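Putative glucoamylase (Bacteroides uniformis, PDB 4GL3) is a putative glucoamylase, probably a glycoside hydrolase that releases glucose from alpha-linked glucans, built on a largely helical fold. Local coordinates at residues K143-P146 with T147-R150; N157-Q161 with A162-F166. All coordinates share one frame; numbering follows the deposited sequence. Where two conformers were deposited one is given.

Overall arrangement
The two contacts lie in series along the chain, one at each end of helix 146-161, and neither nests in nor crosses the other. Coming from the N terminus, helix 124-140 runs into a short connection that contact 1 closes: residues 143-146 turn into the first turn of the next helix, at the surface and beside helix 75-90. The helix then packs against helix 124-140 and leads to contact 2, where residues 162-166 leave it on the way to strand 177-178, close to helix 197-205. The centres of contact 1 and contact 2 are about 23 Å apart, and the two do not touch. The family belongs to the six-hairpin clan.

Contact 1: K143-P146 with T147-R150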
loop_
_atom_site.group_PDB
_atom_site.type_symbol
_atom_site.label_atom_id
_atom_site.label_comp_id
_atom_site.label_asym_id
_atom_site.label_seq_id
_atom_site.Cartn_x
_atom_site.Cartn_y
_atom_site.Cartn_z
ATOM N N LYS A 143 -0.372 7.476 -24.584
ATOM C CA LYS A 143 -0.925 7.784 -25.909
ATOM C C LYS A 143 -0.912 9.282 -26.178
ATOM O O LYS A 143 -1.095 10.080 -25.268
ATOM C CB LYS A 143 -2.372 7.302 -26.022
ATOM C CG LYS A 143 -2.555 5.819 -25.811
ATOM C CD LYS A 143 -3.890 5.386 -26.370
ATOM C CE LYS A 143 -3.897 3.906 -26.673
ATOM N NZ LYS A 143 -5.096 3.634 -27.494
ATOM N N ASP A 144 -0.714 9.662 -27.421
ATOM C CA ASP A 144 -0.795 11.054 -27.804
ATOM C C ASP A 144 -2.270 11.356 -28.123
ATOM O O ASP A 144 -2.683 11.307 -29.270
ATOM C CB ASP A 144 0.100 11.300 -29.040
ATOM C CG ASP A 144 0.051 12.747 -29.524
ATOM O OD1 ASP A 144 -0.370 13.650 -28.757
ATOM O OD2 ASP A 144 0.415 12.981 -30.690
ATOM N N ASN A 145 -3.088 11.564 -27.111
ATOM C CA ASN A 145 -4.455 12.052 -27.344
ATOM C C ASN A 145 -4.803 13.020 -26.216
ATOM O O ASN A 145 -4.034 13.142 -25.258
ATOM C CB ASN A 145 -5.478 10.902 -27.478
ATOM C CG ASN A 145 -5.681 10.128 -26.177
ATOM O OD1 ASN A 145 -5.747 10.701 -25.049
ATOM N ND2 ASN A 145 -5.754 8.811 -26.309
ATOM N N PRO A 146 -5.919 13.750 -26.351
ATOM C CA PRO A 146 -6.120 14.835 -25.399
ATOM C C PRO A 146 -6.224 14.372 -23.947
ATOM O O PRO A 146 -5.661 15.034 -23.076
ATOM C CB PRO A 146 -7.416 15.476 -25.879
ATOM C CG PRO A 146 -7.393 15.257 -27.389
ATOM C CD PRO A 146 -6.801 13.878 -27.539
ATOM N N THR A 147 -6.910 13.253 -23.691
ATOM C CA THR A 147 -7.089 12.781 -22.337
ATOM C C THR A 147 -5.758 12.362 -21.699
ATOM O O THR A 147 -5.455 12.733 -20.566
ATOM C CB THR A 147 -8.096 11.629 -22.282
ATOM O OG1 THR A 147 -9.360 12.112 -22.731
ATOM C CG2 THR A 147 -8.245 11.078 -20.888
ATOM N N GLU A 148 -4.945 11.612 -22.428
ATOM C CA GLU A 148 -3.745 11.037 -21.826
ATOM C C GLU A 148 -2.633 12.079 -21.807
ATOM O O GLU A 148 -1.805 12.064 -20.913
ATOM C CB GLU A 148 -3.308 9.727 -22.508
ATOM C CG GLU A 148 -4.409 8.679 -22.487
ATOM C CD GLU A 148 -3.944 7.257 -22.772
ATOM O OE1 GLU A 148 -2.710 6.991 -22.831
ATOM O OE2 GLU A 148 -4.843 6.385 -22.896
ATOM N N ASN A 149 -2.629 13.002 -22.756
ATOM C CA ASN A 149 -1.675 14.104 -22.698
ATOM C C ASN A 149 -1.910 14.891 -21.418
ATOM O O ASN A 149 -0.949 15.265 -20.741
ATOM C CB ASN A 149 -1.769 15.016 -23.922
ATOM C CG ASN A 149 -1.274 14.349 -25.195
ATOM O OD1 ASN A 149 -0.557 13.337 -25.156
ATOM N ND2 ASN A 149 -1.659 14.916 -26.342
ATOM N N ARG A 150 -3.183 15.079 -21.069
ATOM C CA ARG A 150 -3.558 15.906 -19.926
ATOM C C ARG A 150 -3.299 15.169 -18.612
ATOM O O ARG A 150 -2.851 15.767 -17.654
ATOM C CB ARG A 150 -5.015 16.278 -20.039
ATOM C CG ARG A 150 -5.522 17.260 -18.986
ATOM C CD ARG A 150 -5.373 18.702 -19.459
ATOM N NE ARG A 150 -4.201 19.372 -18.888
ATOM C CZ ARG A 150 -4.207 20.153 -17.804
ATOM N NH1 ARG A 150 -5.334 20.388 -17.128
ATOM N NH2 ARG A 150 -3.064 20.705 -17.379
HETATM O O HOH W 1 -6.982 6.754 -24.237
#
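Asn145 and Glu148 meet in an N-cap at the start of helix 146-161, where the connection from helix 124-140 turns into the first helical turn. Asn145 OD1 accepts from Glu148 N at 2.9 Å, the donor tilted 20° from the carbonyl plane, and gives this amide of the first turn a side-chain acceptor, a capping bond. The cap side chain reaches it because its CG stands between the backbone N and the carbonyl carbon (chi1 67°), which folds the amide back over the helix end. The backbone continues the pattern, with Asn149 N bonding to Asn145 O and Arg150 N to Pro146 O.

Side chains then bind the preceding residues to the same turn. The Glu148 carboxylate reaches back to Lys143, whose backbone N donates to OE1 at 3.0 Å from above the carboxylate plane. The aliphatic start of the lysine lies against that group, its CG 3.2 Å from Glu148 OE1. The charge on Glu148 is met by a salt bridge from OE2 to Arg75, which ties this turn to the start of helix 75-90; Thr147 and Arg150 also touch that helix. A water takes a bond from Asn145 ND2 and gives a short one of 2.6 Å to Glu148 OE2, linking two flat groups that stand almost perpendicular.

Asn149 makes the remaining side-chain link. Its OD1 accepts from Arg152, which also bonds to Lys143 O, and this pairing fixes which way round the amide sits. On its other branch, Asn149 ND2 gives a nearly straight bond (167°) to Asp144 OD1 at 3.0 Å, with the carboxylate oxygen almost in the amide plane.

Contact 2: N157-Q161 with A162-F166; sequences NLWRQ and AEWNF
Ala162 N points back at Trp159 O across the C-terminal end of helix 146-161, a weak hydrogen bond of 3.3 Å that spans three residues. Beyond it the chain leaves helical geometry: Ala162 has an extended psi of 112°, Glu163 is the centre of an inverse gamma turn, and a 3-10 segment begins at Trp164. One water bridges the change of direction, donating to Trp159 O and to Ala162 O at 2.8 Å each, so the carbonyl of Trp159 receives two donors.

Among the side chains, the two indoles carry the contact. Trp159 has its CG anti to the backbone N (chi1 168°), which sends the six-membered ring along the helix end toward Trp164. There CZ3 comes 3.5 Å from Trp164 NE1 and 4.0 Å from Trp164 CZ2. The planes are inclined at 55°, with the six-membered ring of Trp159 and the five-membered ring of Trp164 5.5 Å apart between centroids, an oblique meeting. Leu202 of helix 197-205 touches both tryptophans, and Trp159 NE1 bonds to Asp405. Ala162 packs on Phe131 of helix 124-140, and Glu163 OE1 bonds to His98.

Replacing Trp164 with an alanine would probably leave the CZ3 corner of Trp159 without its indole neighbour and open a gap beside Leu202.

Polar bonding and apolar packing thus divide the work: the carbonyl of Trp159 is held by a weak amide bond and a water that it shares with Ala162 O, while the buried indoles join the exit from the helix to the segment that follows mainly by van der Waals contact.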
loop_
_atom_site.group_PDB
_atom_site.type_symbol
_atom_site.label_atom_id
_atom_site.label_comp_id
_atom_site.label_asym_id
_atom_site.label_seq_id
_atom_site.Cartn_x
_atom_site.Cartn_y
_atom_site.Cartn_z
ATOM N N ASN A 157 3.110 17.906 -13.089
ATOM C CA ASN A 157 3.026 19.124 -12.294
ATOM C C ASN A 157 2.796 18.852 -10.795
ATOM O O ASN A 157 3.459 19.451 -9.932
ATOM C CB ASN A 157 1.936 20.033 -12.869
ATOM C CG ASN A 157 1.811 21.321 -12.122
ATOM O OD1 ASN A 157 0.865 21.494 -11.350
ATOM N ND2 ASN A 157 2.781 22.213 -12.300
ATOM N N LEU A 158 1.882 17.941 -10.469
ATOM C CA LEU A 158 1.706 17.484 -9.077
ATOM C C LEU A 158 2.996 16.931 -8.507
ATOM O O LEU A 158 3.416 17.273 -7.374
ATOM C CB LEU A 158 0.603 16.418 -8.968
ATOM C CG LEU A 158 -0.825 16.902 -9.136
ATOM C CD1 LEU A 158 -1.763 15.698 -9.076
ATOM C CD2 LEU A 158 -1.171 17.913 -8.053
ATOM N N TRP A 159 3.657 16.079 -9.282
ATOM C CA TRP A 159 4.920 15.501 -8.829
ATOM C C TRP A 159 5.975 16.598 -8.583
ATOM O O TRP A 159 6.641 16.572 -7.559
ATOM C CB TRP A 159 5.406 14.475 -9.854
ATOM C CG TRP A 159 6.810 13.975 -9.708
ATOM C CD1 TRP A 159 7.781 13.993 -10.685
ATOM C CD2 TRP A 159 7.391 13.292 -8.591
ATOM N NE1 TRP A 159 8.932 13.394 -10.224
ATOM C CE2 TRP A 159 8.716 12.959 -8.945
ATOM C CE3 TRP A 159 6.944 12.973 -7.312
ATOM C CZ2 TRP A 159 9.587 12.346 -8.063
ATOM C CZ3 TRP A 159 7.806 12.333 -6.440
ATOM C CH2 TRP A 159 9.125 12.035 -6.816
ATOM N N ARG A 160 6.116 17.557 -9.511
ATOM C CA ARG A 160 7.085 18.634 -9.323
ATOM C C ARG A 160 6.726 19.584 -8.134
ATOM O O ARG A 160 7.620 20.153 -7.526
ATOM C CB ARG A 160 7.308 19.437 -10.600
ATOM C CG ARG A 160 7.988 18.630 -11.724
ATOM C CD ARG A 160 8.000 19.429 -13.017
ATOM N NE ARG A 160 8.887 20.568 -12.834
ATOM C CZ ARG A 160 10.212 20.503 -12.885
ATOM N NH1 ARG A 160 10.841 19.355 -13.137
ATOM N NH2 ARG A 160 10.901 21.596 -12.662
ATOM N N GLN A 161 5.459 19.640 -7.755
ATOM C CA GLN A 161 5.012 20.522 -6.664
ATOM C C GLN A 161 5.094 19.881 -5.261
ATOM O O GLN A 161 4.874 20.585 -4.259
ATOM C CB GLN A 161 3.602 21.043 -6.948
ATOM C CG GLN A 161 3.475 22.023 -8.089
ATOM C CD GLN A 161 2.047 22.642 -8.193
ATOM O OE1 GLN A 161 1.041 22.037 -7.796
ATOM N NE2 GLN A 161 1.968 23.855 -8.703
ATOM N N ALA A 162 5.438 18.580 -5.179
ATOM C CA ALA A 162 5.453 17.870 -3.897
ATOM C C ALA A 162 6.764 18.217 -3.179
ATOM O O ALA A 162 7.823 17.795 -3.627
ATOM C CB ALA A 162 5.320 16.367 -4.063
ATOM N N GLU A 163 6.667 18.964 -2.058
ATOM C CA GLU A 163 7.854 19.549 -1.375
ATOM C C GLU A 163 8.444 18.618 -0.308
ATOM O O GLU A 163 8.402 18.901 0.898
ATOM C CB GLU A 163 7.515 20.903 -0.750
ATOM C CG GLU A 163 7.128 22.004 -1.733
ATOM C CD GLU A 163 6.493 23.179 -0.997
ATOM O OE1 GLU A 163 7.065 23.635 0.038
ATOM O OE2 GLU A 163 5.391 23.592 -1.412
ATOM N N TRP A 164 9.012 17.501 -0.755
ATOM C CA TRP A 164 9.535 16.485 0.187
ATOM C C TRP A 164 10.490 17.107 1.229
ATOM O O TRP A 164 10.366 16.836 2.434
ATOM C CB TRP A 164 10.226 15.336 -0.582
ATOM C CG TRP A 164 9.311 14.745 -1.606
ATOM C CD1 TRP A 164 9.317 14.986 -2.932
ATOM C CD2 TRP A 164 8.227 13.848 -1.357
ATOM N NE1 TRP A 164 8.273 14.334 -3.548
ATOM C CE2 TRP A 164 7.592 13.612 -2.599
ATOM C CE3 TRP A 164 7.711 13.242 -0.200
ATOM C CZ2 TRP A 164 6.456 12.793 -2.719
ATOM C CZ3 TRP A 164 6.583 12.441 -0.300
ATOM C CH2 TRP A 164 5.951 12.220 -1.561
ATOM N N ASN A 165 11.412 17.932 0.766
ATOM C CA ASN A 165 12.456 18.405 1.671
ATOM C C ASN A 165 11.949 19.349 2.749
ATOM O O ASN A 165 12.582 19.445 3.804
ATOM C CB ASN A 165 13.661 19.026 0.965
ATOM C CG ASN A 165 14.866 19.112 1.885
ATOM O OD1 ASN A 165 15.301 18.104 2.424
ATOM N ND2 ASN A 165 15.419 20.326 2.063
ATOM N N PHE A 166 10.804 20.009 2.520
ATOM C CA PHE A 166 10.163 20.805 3.576
ATOM C C PHE A 166 9.934 19.961 4.843
ATOM O O PHE A 166 10.041 20.475 5.946
ATOM C CB PHE A 166 8.834 21.360 3.052
ATOM C CG PHE A 166 8.034 22.117 4.077
ATOM C CD1 PHE A 166 8.402 23.427 4.443
ATOM C CD2 PHE A 166 6.983 21.515 4.733
ATOM C CE1 PHE A 166 7.663 24.116 5.374
ATOM C CE2 PHE A 166 6.265 22.205 5.698
ATOM C CZ PHE A 166 6.599 23.505 5.976
HETATM O O HOH W 2 8.724 16.198 -5.741
#